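Local coordinates for protein B-agarase (Agarivorans gilvus, PDB 5Z6P) that probably hydrolyses beta-galactosidic bonds of agarose, as an agarase of glycoside hydrolase family 50, at residues S54-N59 and T77-E82; E66-S71 and D198-L203; F226-Q231 and V737-V742; G453-E458 and Q482-T487; S489-E494 and K608-H613. All coordinates share one frame; numbering follows the deposited sequence.

How the interactions relate
Interactions 1 and 2 adjoin in the CBM-like domain. Strand 56-61 passes from the first to pair with strand 64-69 of the second, and V56 packs on I67. Their chemistry is mainly backbone pairing, ending at a single pair in interaction 1 and regular in interaction 2, with side chains packing on the faces, K68 and H200 among them. Interactions 4 and 5, centred 13 Å apart, share helix 478-495 and lie on the other side of the chain's centre. There, side-chain bonds to backbone carbonyls stand beside apolar packing. Interaction 3 is wholly buried and joins two irregular loops more than 500 residues apart; interactions 4 and 5 are nested within the stretch of chain it closes.

Interaction 1. Residues S54-N59 and T77-E82; sequences SNVEAN and TSVFIE
S54 meets the phenyl ring of F80 obliquely, its CB 4.2 Å from CE2, while CB of S78 lies over one ring face, displaced toward the rim. The N55 amide turns elsewhere, ND2 bonding to the carbonyl of Y76. S54 and S78 form an antiparallel hydrogen-bonded pair: S54 N reaches S78 O at 3.0 Å and S78 N reaches S54 O at 3.1 Å, both donors lying in the carbonyl planes. The alpha carbon of T77 adds a CA-H...O contact to S54 O.

This is the last pair of strand 51-54 with strand 76-81; at N55, whose backbone is left-handed, the chain turns away. Strand 56-59 then runs at 43° to strand 77-81, with axes 7.8 Å apart, and pairs with strand 64-69 instead. Such a strand that changes partners at a kink suits the beta-sandwich architecture expected of an agarase CBM-like domain.

Beyond the kink V56 leans back across the angle. Its CG2 sits 3.4 Å from S78 O and also touches CB of T77, whereas CG1, anti to the backbone N (chi1 175°), faces CG2 of V79 at a looser 4.4 Å. The methyl of T77 packs on the bend itself, CG2 lying 3.5 Å from N55 O and 3.8 Å from N55 CB, while its OG1 bonds to I192 O on strand 185-193.

Interaction 2. Residues E66-S71 and D198-L203; sequences EIKALS and DHHLLL
A regular antiparallel strand pair, whose two faces differ, joins E66-A69 to H199-L202. I67 and L201 exchange two backbone bonds; so do A69 and H199, A69 N reaching H199 O at 2.9 Å and H199 N reaching A69 O at a longer 3.3 Å.

On the face of E66, K68, H200 and L202 the contacts are partly polar. The K68 chain, fully extended with chi1 180°, runs beside H200 and lays CG over one imidazole face in a CH-pi contact. One water, in the plane of the H200 ring at its edge, joins NE2 to K68 NZ. CG of E66 rests alongside CD2 of L202 at 3.6 Å.

The face of I67, A69, H199 and L201 is largely apolar, with H199, whose NE2 bonds to S195 OG, as its polar member. I67 crosses L203 at about a right angle, CD1 to CD1 3.6 Å, and its CG1 touches CB of L201. Where the pairing ends, S71 OG comes to the edge of the H199 ring, 3.2 Å from CD2, and bonds to L197 O. A largely apolar face against strand 185-193 and a more polar one opposite are consistent with the beta-sandwich expected of a CBM-like domain.

Interaction 3. Residues F226-Q231 and V737-V742; sequences FGQNAQ and VSISDV
A type I beta turn, S738-D741, docks against the irregular loop F226-Q231, so that the approach to helix 745-762 is tied to the connection between strand 199-210 and helix 241-255. I739 and S740, at its two central positions, supply the touching groups. CG2 of I739 presses on the peptide around G227, 3.5 Å from F226 O and 3.7 Å from G227 C. G227 has backbone angles of 94°/-4° and turns its bare CA face to the isoleucine. N401 of helix 397-406 bridges both loops, its ND2 bonding to F226 O and I739 O.

The polar half is a buried serine pair. S740 OG, set by chi1 42° between the directions of the backbone N and carbonyl carbon, lies 3.2 Å from Q228 OE1, a possible hydrogen bond, but S738 OG is 2.9 Å from S740 OG and may take the same proton. The amide of Q228 is fixed at its other end, NE2 donating to I238 O.

S738 also ties up the turn: its N donates to V742 O at 2.8 Å, D741 N returns to S738 O at 2.9 Å, and V742 N reaches S738 OG at 3.1 Å.

Interaction 4. Residues G453-E458 and Q482-T487; sequences GWIIGE and QRAAAT
From its helix the R483 side chain points toward the loop G453-E458 and curls round the carbonyl of I456. CB lies 3.8 Å from I455 CG2; CG and CD follow the carbonyl oxygen closely; then NE donates to I456 O at 2.7 Å, nearly straight at 167°. Bends at chi2 and chi3, both near -50°, fold the chain back and bring the guanidinium edge-on to the oxygen, which lies close to its plane, while the donor lies in the carbonyl plane. NH2 adds a weak bond to a water that also accepts from I456 N and donates to T487 OG1.

One turn further along the helix, T487 OG1 lies 2.8 Å from W454 O and 3.1 Å from R483 O, and its single proton could serve either. T487 crosses I455 at about a right angle, and its CG2 packs 3.7 Å from G453 CA. Between the two polar points I455 packs with CD1 3.7 Å from A484 CB.

G453 pairs with F505 and D507, so the loop follows a strand beside strand 501-506, with helix 478-495 packed against both; this is consistent with a beta-alpha-beta crossover in a (beta/alpha)8 barrel.

Interaction 5. Residues S489-E494 and K608-H613; sequences SQVKNE and KQLPNH
Two polar contacts at Q609 frame this join between helix 478-495 and the end of helix 581-609. The clearer one is made by K492: its chain runs out extended, CG anti to the backbone N (chi1 -178°), then bends at chi4 (75°) to bring NZ to the backbone O of Q609 at 3.0 Å, the ammonium tilted 16° from the carbonyl plane. The same NZ makes a salt bridge to D497, so the ammonium group has both a carboxylate and a carbonyl as partners. The second contact is less settled. S489 OG stands 3.1 Å from Q609 OE1, but its proton also has A485 O within reach, the partner it is bonded to one turn back in its own helix. Q609 NE2 donates to that same oxygen, so the glutamine amide spans the helix surface from S489 to A485.

The apolar part belongs to L610. CD2 lies against CG of K492 at 3.9 Å, the lysine methylenes crossing it obliquely. CD1 instead meets CG1 of V491 at 4.1 Å, the two side chains at about a right angle.

After the weakly bonded end of the helix, a type I turn runs from L610 to H613, whose N donates to L610 O at 3.3 Å. The end of helix 581-609 against helix 478-495, with L610 also touching I504 of strand 501-506, is consistent with the outer helical layer of a (beta/alpha)8 barrel.

Interaction 1. Residues S54-N59 and T77-E82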
# COMPACT_ATOMS: atom_id res chain seq x y z
N SER A 54 3.54 26.07 -5.69
CA SER A 54 4.23 25.34 -6.74
C SER A 54 3.24 24.49 -7.53
O SER A 54 2.63 23.56 -6.98
CB SER A 54 5.33 24.47 -6.16
OG SER A 54 5.73 23.50 -7.10
N ASN A 55 3.10 24.81 -8.81
CA ASN A 55 2.14 24.15 -9.72
C ASN A 55 0.72 24.33 -9.19
O ASN A 55 -0.15 23.48 -9.38
CB ASN A 55 2.49 22.68 -9.91
CG ASN A 55 3.89 22.47 -10.44
OD1 ASN A 55 4.42 23.32 -11.15
ND2 ASN A 55 4.50 21.34 -10.10
N VAL A 56 0.51 25.47 -8.55
CA VAL A 56 -0.78 25.91 -8.06
C VAL A 56 -1.02 27.36 -8.46
O VAL A 56 -0.22 28.23 -8.11
CB VAL A 56 -0.89 25.82 -6.52
CG1 VAL A 56 -2.21 26.40 -6.05
CG2 VAL A 56 -0.75 24.38 -6.08
N GLU A 57 -2.11 27.60 -9.18
CA GLU A 57 -2.59 28.95 -9.47
C GLU A 57 -3.46 29.49 -8.33
O GLU A 57 -4.46 28.89 -7.97
CB GLU A 57 -3.37 28.97 -10.77
CG GLU A 57 -2.55 28.55 -11.95
CD GLU A 57 -3.34 28.53 -13.25
OE1 GLU A 57 -4.56 28.78 -13.21
OE2 GLU A 57 -2.73 28.25 -14.30
N ALA A 58 -3.08 30.64 -7.79
CA ALA A 58 -3.72 31.18 -6.59
C ALA A 58 -4.26 32.59 -6.78
O ALA A 58 -3.58 33.46 -7.32
CB ALA A 58 -2.74 31.17 -5.43
N ASN A 59 -5.48 32.81 -6.33
CA ASN A 59 -6.05 34.13 -6.30
C ASN A 59 -6.78 34.34 -4.98
O ASN A 59 -7.61 33.53 -4.60
CB ASN A 59 -6.98 34.33 -7.50
CG ASN A 59 -7.40 35.78 -7.69
OD1 ASN A 59 -6.82 36.70 -7.11
ND2 ASN A 59 -8.42 35.99 -8.51
N THR A 77 1.91 19.09 -6.50
CA THR A 77 1.43 20.46 -6.35
C THR A 77 1.32 20.79 -4.87
O THR A 77 0.93 19.94 -4.08
CB THR A 77 0.07 20.70 -7.03
OG1 THR A 77 -0.99 20.08 -6.28
CG2 THR A 77 0.08 20.15 -8.41
N SER A 78 1.69 22.01 -4.52
CA SER A 78 1.76 22.42 -3.12
C SER A 78 1.38 23.87 -2.88
O SER A 78 1.69 24.75 -3.67
CB SER A 78 3.17 22.20 -2.55
OG SER A 78 3.69 20.94 -2.90
N VAL A 79 0.69 24.07 -1.78
CA VAL A 79 0.61 25.35 -1.11
C VAL A 79 1.58 25.31 0.07
O VAL A 79 1.53 24.38 0.87
CB VAL A 79 -0.81 25.63 -0.60
CG1 VAL A 79 -0.84 26.97 0.12
CG2 VAL A 79 -1.83 25.53 -1.74
N PHE A 80 2.47 26.31 0.17
CA PHE A 80 3.44 26.41 1.25
C PHE A 80 3.12 27.60 2.14
O PHE A 80 2.88 28.71 1.66
CB PHE A 80 4.88 26.57 0.73
CG PHE A 80 5.41 25.38 0.00
CD1 PHE A 80 5.70 24.21 0.67
CD2 PHE A 80 5.66 25.44 -1.36
CE1 PHE A 80 6.19 23.11 0.00
CE2 PHE A 80 6.16 24.34 -2.03
CZ PHE A 80 6.43 23.18 -1.36
N ILE A 81 3.13 27.36 3.44
CA ILE A 81 2.86 28.38 4.44
C ILE A 81 4.03 28.44 5.40
O ILE A 81 4.20 27.54 6.20
CB ILE A 81 1.56 28.08 5.22
CG1 ILE A 81 0.43 27.73 4.24
CG2 ILE A 81 1.18 29.22 6.15
CD1 ILE A 81 -0.88 27.35 4.92
N GLU A 82 4.85 29.47 5.29
CA GLU A 82 6.07 29.58 6.09
C GLU A 82 6.13 30.90 6.82
O GLU A 82 6.22 31.93 6.18
CB GLU A 82 7.32 29.45 5.22
CG GLU A 82 7.53 28.10 4.60
CD GLU A 82 8.85 28.02 3.86
OE1 GLU A 82 9.91 28.10 4.52
OE2 GLU A 82 8.83 27.87 2.62

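Interaction 2. Residues E66-S71 and D198-L203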
# COMPACT_ATOMS: atom_id res chain seq x y z
N GLU A 66 -8.53 31.09 -3.52
CA GLU A 66 -8.90 30.22 -4.63
C GLU A 66 -7.67 29.56 -5.20
O GLU A 66 -6.76 30.26 -5.65
CB GLU A 66 -9.62 31.02 -5.74
CG GLU A 66 -10.78 31.87 -5.26
CD GLU A 66 -11.54 32.55 -6.40
OE1 GLU A 66 -11.24 32.32 -7.58
OE2 GLU A 66 -12.47 33.33 -6.08
N ILE A 67 -7.62 28.24 -5.17
CA ILE A 67 -6.46 27.55 -5.73
C ILE A 67 -6.89 26.55 -6.80
O ILE A 67 -7.86 25.82 -6.63
CB ILE A 67 -5.62 26.80 -4.65
CG1 ILE A 67 -6.49 25.87 -3.81
CG2 ILE A 67 -4.87 27.77 -3.76
CD1 ILE A 67 -5.69 24.91 -2.96
N LYS A 68 -6.17 26.58 -7.92
CA LYS A 68 -6.26 25.56 -8.94
C LYS A 68 -4.96 24.76 -8.94
O LYS A 68 -3.92 25.27 -9.34
CB LYS A 68 -6.52 26.16 -10.32
CG LYS A 68 -6.62 25.12 -11.41
CD LYS A 68 -6.86 25.71 -12.80
CE LYS A 68 -6.81 24.61 -13.86
NZ LYS A 68 -7.13 25.10 -15.23
N ALA A 69 -5.02 23.52 -8.48
CA ALA A 69 -3.85 22.67 -8.49
C ALA A 69 -3.72 22.03 -9.85
O ALA A 69 -4.66 21.41 -10.34
CB ALA A 69 -3.93 21.60 -7.38
N LEU A 70 -2.56 22.19 -10.47
CA LEU A 70 -2.32 21.67 -11.81
C LEU A 70 -1.75 20.26 -11.72
O LEU A 70 -0.66 19.99 -12.22
CB LEU A 70 -1.37 22.58 -12.58
CG LEU A 70 -1.58 24.09 -12.51
CD1 LEU A 70 -0.62 24.79 -13.48
CD2 LEU A 70 -3.04 24.47 -12.80
N SER A 71 -2.51 19.37 -11.10
CA SER A 71 -2.00 18.06 -10.74
C SER A 71 -2.17 17.05 -11.86
O SER A 71 -1.51 16.03 -11.87
CB SER A 71 -2.69 17.56 -9.46
OG SER A 71 -4.09 17.83 -9.50
N ASP A 198 -7.08 17.81 -12.32
CA ASP A 198 -6.85 19.09 -11.67
C ASP A 198 -7.82 19.22 -10.52
O ASP A 198 -8.79 18.48 -10.44
CB ASP A 198 -7.00 20.24 -12.66
CG ASP A 198 -5.85 20.33 -13.65
OD1 ASP A 198 -4.75 19.80 -13.35
OD2 ASP A 198 -6.03 20.93 -14.71
N HIS A 199 -7.59 20.15 -9.61
CA HIS A 199 -8.55 20.39 -8.54
C HIS A 199 -8.72 21.89 -8.28
O HIS A 199 -7.76 22.64 -8.30
CB HIS A 199 -8.12 19.67 -7.25
CG HIS A 199 -7.88 18.20 -7.44
ND1 HIS A 199 -8.83 17.24 -7.18
CD2 HIS A 199 -6.78 17.53 -7.88
CE1 HIS A 199 -8.33 16.05 -7.45
NE2 HIS A 199 -7.09 16.20 -7.88
N HIS A 200 -9.96 22.30 -8.05
CA HIS A 200 -10.27 23.69 -7.77
C HIS A 200 -10.83 23.84 -6.36
O HIS A 200 -11.95 23.43 -6.11
CB HIS A 200 -11.29 24.24 -8.78
CG HIS A 200 -10.85 24.14 -10.22
ND1 HIS A 200 -10.70 22.94 -10.87
CD2 HIS A 200 -10.55 25.10 -11.12
CE1 HIS A 200 -10.32 23.16 -12.11
NE2 HIS A 200 -10.22 24.47 -12.29
N LEU A 201 -10.07 24.43 -5.45
CA LEU A 201 -10.52 24.55 -4.07
C LEU A 201 -10.69 25.99 -3.59
O LEU A 201 -10.08 26.92 -4.12
CB LEU A 201 -9.55 23.83 -3.12
CG LEU A 201 -9.21 22.36 -3.40
CD1 LEU A 201 -8.11 21.91 -2.48
CD2 LEU A 201 -10.41 21.49 -3.20
N LEU A 202 -11.52 26.16 -2.57
CA LEU A 202 -11.64 27.40 -1.85
C LEU A 202 -11.18 27.15 -0.41
O LEU A 202 -11.74 26.33 0.27
CB LEU A 202 -13.08 27.90 -1.86
CG LEU A 202 -13.69 28.14 -3.22
CD1 LEU A 202 -15.13 28.56 -3.06
CD2 LEU A 202 -12.87 29.20 -3.95
N LEU A 203 -10.15 27.88 0.02
CA LEU A 203 -9.57 27.74 1.33
C LEU A 203 -9.80 29.04 2.09
O LEU A 203 -9.66 30.10 1.53
CB LEU A 203 -8.08 27.44 1.24
CG LEU A 203 -7.60 26.24 0.42
CD1 LEU A 203 -6.08 26.12 0.43
CD2 LEU A 203 -8.25 24.93 0.90
O HOH W 1 -10.14 26.03 -14.64

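Interaction 3. Residues F226-Q231 and V737-V742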
# COMPACT_ATOMS: atom_id res chain seq x y z
N PHE A 226 -21.76 -8.33 13.55
CA PHE A 226 -21.31 -8.68 12.21
C PHE A 226 -19.93 -8.11 11.90
O PHE A 226 -19.34 -8.39 10.85
CB PHE A 226 -22.32 -8.19 11.17
CG PHE A 226 -23.71 -8.73 11.38
CD1 PHE A 226 -24.02 -10.04 11.04
CD2 PHE A 226 -24.69 -7.93 11.93
CE1 PHE A 226 -25.30 -10.54 11.24
CE2 PHE A 226 -25.98 -8.43 12.14
CZ PHE A 226 -26.28 -9.73 11.79
N GLY A 227 -19.41 -7.32 12.83
CA GLY A 227 -18.14 -6.65 12.63
C GLY A 227 -18.31 -5.25 12.07
O GLY A 227 -17.33 -4.53 11.93
N GLN A 228 -19.54 -4.86 11.76
CA GLN A 228 -19.81 -3.55 11.17
C GLN A 228 -19.81 -2.44 12.21
O GLN A 228 -19.85 -2.71 13.41
CB GLN A 228 -21.15 -3.56 10.43
CG GLN A 228 -21.24 -4.52 9.27
CD GLN A 228 -22.68 -4.77 8.86
OE1 GLN A 228 -22.98 -4.99 7.69
NE2 GLN A 228 -23.57 -4.75 9.85
N ASN A 229 -19.78 -1.20 11.74
CA ASN A 229 -19.91 -0.05 12.63
C ASN A 229 -21.36 0.02 13.13
O ASN A 229 -22.29 0.17 12.34
CB ASN A 229 -19.48 1.24 11.89
CG ASN A 229 -19.55 2.47 12.77
OD1 ASN A 229 -20.46 2.62 13.58
ND2 ASN A 229 -18.59 3.37 12.62
N ALA A 230 -21.54 -0.09 14.44
CA ALA A 230 -22.88 -0.07 15.05
C ALA A 230 -23.58 1.28 14.97
O ALA A 230 -24.79 1.33 14.86
CB ALA A 230 -22.80 -0.52 16.52
N GLN A 231 -22.81 2.36 15.04
CA GLN A 231 -23.38 3.71 15.17
C GLN A 231 -23.50 4.44 13.83
O GLN A 231 -23.78 5.64 13.79
CB GLN A 231 -22.52 4.53 16.14
CG GLN A 231 -22.35 3.84 17.49
CD GLN A 231 -21.49 4.63 18.45
OE1 GLN A 231 -20.98 5.69 18.12
NE2 GLN A 231 -21.32 4.10 19.66
N VAL A 737 -15.47 -6.38 -0.94
CA VAL A 737 -16.58 -6.84 -0.11
C VAL A 737 -16.45 -6.35 1.33
O VAL A 737 -15.35 -6.16 1.82
CB VAL A 737 -16.70 -8.37 -0.14
CG1 VAL A 737 -16.75 -8.88 -1.56
CG2 VAL A 737 -15.57 -9.05 0.63
N SER A 738 -17.58 -6.14 1.99
CA SER A 738 -17.55 -5.73 3.39
C SER A 738 -17.09 -6.86 4.29
O SER A 738 -16.86 -7.98 3.85
CB SER A 738 -18.94 -5.26 3.85
OG SER A 738 -19.81 -6.36 3.89
N ILE A 739 -17.01 -6.57 5.58
CA ILE A 739 -16.66 -7.58 6.57
C ILE A 739 -17.81 -8.58 6.73
O ILE A 739 -17.62 -9.68 7.27
CB ILE A 739 -16.29 -6.92 7.92
CG1 ILE A 739 -15.47 -7.88 8.79
CG2 ILE A 739 -17.53 -6.40 8.64
CD1 ILE A 739 -14.12 -8.14 8.26
N SER A 740 -19.00 -8.23 6.24
CA SER A 740 -20.09 -9.19 6.19
C SER A 740 -20.20 -9.85 4.82
O SER A 740 -21.25 -10.38 4.49
CB SER A 740 -21.43 -8.54 6.57
OG SER A 740 -21.58 -7.26 6.01
N ASP A 741 -19.11 -9.84 4.06
CA ASP A 741 -19.03 -10.48 2.75
C ASP A 741 -20.09 -9.94 1.79
O ASP A 741 -20.62 -10.68 0.96
CB ASP A 741 -19.16 -12.01 2.87
CG ASP A 741 -18.63 -12.75 1.64
OD1 ASP A 741 -17.61 -12.28 1.08
OD2 ASP A 741 -19.22 -13.78 1.22
N VAL A 742 -20.41 -8.66 1.90
CA VAL A 742 -21.29 -8.04 0.92
C VAL A 742 -20.49 -7.18 -0.07
O VAL A 742 -19.87 -6.21 0.33
CB VAL A 742 -22.38 -7.17 1.56
CG1 VAL A 742 -23.25 -6.55 0.49
CG2 VAL A 742 -23.22 -7.97 2.53

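Interaction 4. Residues G453-E458 and Q482-T487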
# COMPACT_ATOMS: atom_id res chain seq x y z
N GLY A 453 5.88 -16.55 -3.00
CA GLY A 453 6.70 -17.15 -1.98
C GLY A 453 7.52 -16.07 -1.31
O GLY A 453 7.76 -15.02 -1.90
N TRP A 454 7.93 -16.33 -0.08
CA TRP A 454 8.85 -15.47 0.67
C TRP A 454 10.16 -16.19 0.89
O TRP A 454 10.15 -17.35 1.27
CB TRP A 454 8.29 -15.11 2.05
CG TRP A 454 6.95 -14.46 2.08
CD1 TRP A 454 5.74 -15.07 2.24
CD2 TRP A 454 6.70 -13.06 1.98
NE1 TRP A 454 4.74 -14.12 2.24
CE2 TRP A 454 5.30 -12.89 2.09
CE3 TRP A 454 7.51 -11.94 1.85
CZ2 TRP A 454 4.70 -11.63 2.04
CZ3 TRP A 454 6.91 -10.69 1.79
CH2 TRP A 454 5.52 -10.55 1.89
N ILE A 455 11.28 -15.51 0.73
CA ILE A 455 12.55 -16.12 1.05
C ILE A 455 13.01 -15.67 2.43
O ILE A 455 13.34 -14.52 2.63
CB ILE A 455 13.64 -15.81 0.00
CG1 ILE A 455 13.16 -16.21 -1.40
CG2 ILE A 455 14.93 -16.55 0.36
CD1 ILE A 455 14.13 -15.85 -2.50
N ILE A 456 13.01 -16.60 3.38
CA ILE A 456 13.36 -16.30 4.76
C ILE A 456 14.29 -17.37 5.30
O ILE A 456 14.59 -18.34 4.63
CB ILE A 456 12.11 -16.24 5.66
CG1 ILE A 456 11.39 -17.58 5.62
CG2 ILE A 456 11.19 -15.09 5.24
CD1 ILE A 456 10.20 -17.68 6.58
N GLY A 457 14.71 -17.19 6.55
CA GLY A 457 15.62 -18.12 7.18
C GLY A 457 16.95 -17.46 7.48
O GLY A 457 17.07 -16.24 7.45
N GLU A 458 17.96 -18.28 7.75
CA GLU A 458 19.24 -17.79 8.20
C GLU A 458 20.16 -17.50 7.03
O GLU A 458 20.50 -18.40 6.27
CB GLU A 458 19.90 -18.83 9.12
CG GLU A 458 20.55 -18.28 10.35
CD GLU A 458 19.54 -18.04 11.43
OE1 GLU A 458 18.40 -18.52 11.28
OE2 GLU A 458 19.87 -17.36 12.43
N GLN A 482 20.19 -21.46 -0.98
CA GLN A 482 19.49 -22.60 -0.39
C GLN A 482 18.09 -22.22 0.10
O GLN A 482 17.17 -23.02 -0.02
CB GLN A 482 20.29 -23.21 0.77
CG GLN A 482 21.58 -23.82 0.34
CD GLN A 482 21.39 -24.77 -0.80
OE1 GLN A 482 20.71 -25.77 -0.67
NE2 GLN A 482 21.95 -24.43 -1.96
N ARG A 483 17.94 -21.03 0.67
CA ARG A 483 16.62 -20.61 1.15
C ARG A 483 15.71 -20.28 -0.04
O ARG A 483 14.51 -20.56 0.00
CB ARG A 483 16.74 -19.41 2.10
CG ARG A 483 17.49 -19.69 3.42
CD ARG A 483 16.94 -20.92 4.14
NE ARG A 483 15.50 -20.84 4.26
CZ ARG A 483 14.70 -21.90 4.35
NH1 ARG A 483 15.22 -23.12 4.33
NH2 ARG A 483 13.39 -21.73 4.44
N ALA A 484 16.28 -19.72 -1.10
CA ALA A 484 15.50 -19.45 -2.32
C ALA A 484 14.98 -20.77 -2.88
O ALA A 484 13.83 -20.85 -3.28
CB ALA A 484 16.33 -18.71 -3.37
N ALA A 485 15.82 -21.80 -2.89
CA ALA A 485 15.42 -23.13 -3.34
C ALA A 485 14.25 -23.69 -2.54
O ALA A 485 13.33 -24.25 -3.12
CB ALA A 485 16.59 -24.10 -3.28
N ALA A 486 14.33 -23.56 -1.22
CA ALA A 486 13.28 -23.99 -0.31
C ALA A 486 11.96 -23.30 -0.62
O ALA A 486 10.91 -23.92 -0.63
CB ALA A 486 13.68 -23.71 1.13
N THR A 487 12.03 -22.01 -0.86
CA THR A 487 10.85 -21.22 -1.22
C THR A 487 10.25 -21.76 -2.51
O THR A 487 9.05 -22.00 -2.59
CB THR A 487 11.21 -19.74 -1.39
OG1 THR A 487 11.73 -19.24 -0.16
CG2 THR A 487 9.97 -18.90 -1.81
O HOH W 2 12.50 -19.33 2.53

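Interaction 5. Residues S489-E494 and K608-H613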
# COMPACT_ATOMS: atom_id res chain seq x y z
N SER A 489 10.64 -24.73 -3.87
CA SER A 489 10.11 -26.08 -3.70
C SER A 489 8.69 -26.04 -3.14
O SER A 489 7.86 -26.85 -3.53
CB SER A 489 11.01 -26.92 -2.81
OG SER A 489 12.30 -27.07 -3.39
N GLN A 490 8.41 -25.10 -2.25
CA GLN A 490 7.07 -25.01 -1.66
C GLN A 490 6.04 -24.47 -2.66
O GLN A 490 4.91 -24.94 -2.69
CB GLN A 490 7.09 -24.15 -0.41
CG GLN A 490 5.74 -24.07 0.27
CD GLN A 490 5.68 -22.98 1.31
OE1 GLN A 490 4.87 -22.05 1.20
NE2 GLN A 490 6.52 -23.07 2.33
N VAL A 491 6.44 -23.49 -3.46
CA VAL A 491 5.57 -22.99 -4.54
C VAL A 491 5.27 -24.10 -5.55
O VAL A 491 4.15 -24.21 -6.03
CB VAL A 491 6.19 -21.77 -5.28
CG1 VAL A 491 5.34 -21.38 -6.51
CG2 VAL A 491 6.29 -20.58 -4.35
N LYS A 492 6.27 -24.92 -5.85
CA LYS A 492 6.07 -26.00 -6.79
C LYS A 492 5.11 -27.04 -6.24
O LYS A 492 4.25 -27.54 -6.95
CB LYS A 492 7.39 -26.66 -7.16
CG LYS A 492 7.23 -27.78 -8.18
CD LYS A 492 8.54 -28.47 -8.42
CE LYS A 492 8.40 -29.61 -9.43
NZ LYS A 492 8.28 -29.13 -10.83
N ASN A 493 5.26 -27.35 -4.96
CA ASN A 493 4.36 -28.26 -4.27
C ASN A 493 2.92 -27.70 -4.23
O ASN A 493 1.95 -28.46 -4.23
CB ASN A 493 4.87 -28.54 -2.86
CG ASN A 493 4.24 -29.77 -2.25
OD1 ASN A 493 3.94 -30.73 -2.94
ND2 ASN A 493 4.06 -29.74 -0.93
N GLU A 494 2.79 -26.38 -4.21
CA GLU A 494 1.49 -25.75 -4.18
C GLU A 494 0.84 -25.73 -5.56
O GLU A 494 -0.32 -26.04 -5.70
CB GLU A 494 1.58 -24.31 -3.65
CG GLU A 494 1.68 -24.17 -2.15
CD GLU A 494 2.14 -22.78 -1.75
OE1 GLU A 494 2.43 -21.94 -2.63
OE2 GLU A 494 2.24 -22.51 -0.54
N LYS A 608 15.05 -23.70 -12.19
CA LYS A 608 15.51 -25.09 -12.01
C LYS A 608 14.34 -26.02 -11.75
O LYS A 608 14.37 -27.18 -12.13
CB LYS A 608 16.51 -25.24 -10.85
CG LYS A 608 17.94 -24.69 -11.10
CD LYS A 608 18.78 -24.81 -9.82
CE LYS A 608 20.04 -23.96 -9.87
NZ LYS A 608 20.94 -24.24 -8.72
N GLN A 609 13.32 -25.50 -11.07
CA GLN A 609 12.18 -26.33 -10.67
C GLN A 609 10.91 -25.99 -11.45
O GLN A 609 10.04 -26.84 -11.63
CB GLN A 609 11.93 -26.18 -9.18
CG GLN A 609 13.14 -26.47 -8.30
CD GLN A 609 12.78 -26.52 -6.84
OE1 GLN A 609 11.83 -27.21 -6.45
NE2 GLN A 609 13.52 -25.78 -6.02
N LEU A 610 10.82 -24.76 -11.93
CA LEU A 610 9.62 -24.30 -12.63
C LEU A 610 9.98 -23.52 -13.89
O LEU A 610 9.66 -22.34 -14.00
CB LEU A 610 8.75 -23.44 -11.70
CG LEU A 610 8.13 -24.17 -10.51
CD1 LEU A 610 7.54 -23.20 -9.48
CD2 LEU A 610 7.07 -25.14 -11.00
N PRO A 611 10.64 -24.19 -14.84
CA PRO A 611 11.26 -23.49 -15.97
C PRO A 611 10.26 -22.84 -16.92
O PRO A 611 10.66 -22.03 -17.73
CB PRO A 611 12.03 -24.61 -16.69
CG PRO A 611 11.29 -25.85 -16.36
CD PRO A 611 10.74 -25.65 -14.97
N ASN A 612 8.98 -23.17 -16.79
CA ASN A 612 7.95 -22.72 -17.73
C ASN A 612 7.11 -21.56 -17.22
O ASN A 612 6.26 -21.04 -17.93
CB ASN A 612 7.03 -23.89 -18.07
CG ASN A 612 7.74 -25.01 -18.77
OD1 ASN A 612 8.42 -24.79 -19.77
ND2 ASN A 612 7.62 -26.21 -18.25
N HIS A 613 7.31 -21.18 -15.97
CA HIS A 613 6.44 -20.20 -15.34
C HIS A 613 7.12 -18.85 -15.19
O HIS A 613 8.31 -18.78 -14.87
CB HIS A 613 5.97 -20.70 -13.97
CG HIS A 613 4.94 -21.78 -14.03
ND1 HIS A 613 5.26 -23.10 -14.19
CD2 HIS A 613 3.59 -21.72 -13.93
CE1 HIS A 613 4.15 -23.82 -14.20
NE2 HIS A 613 3.12 -23.01 -14.04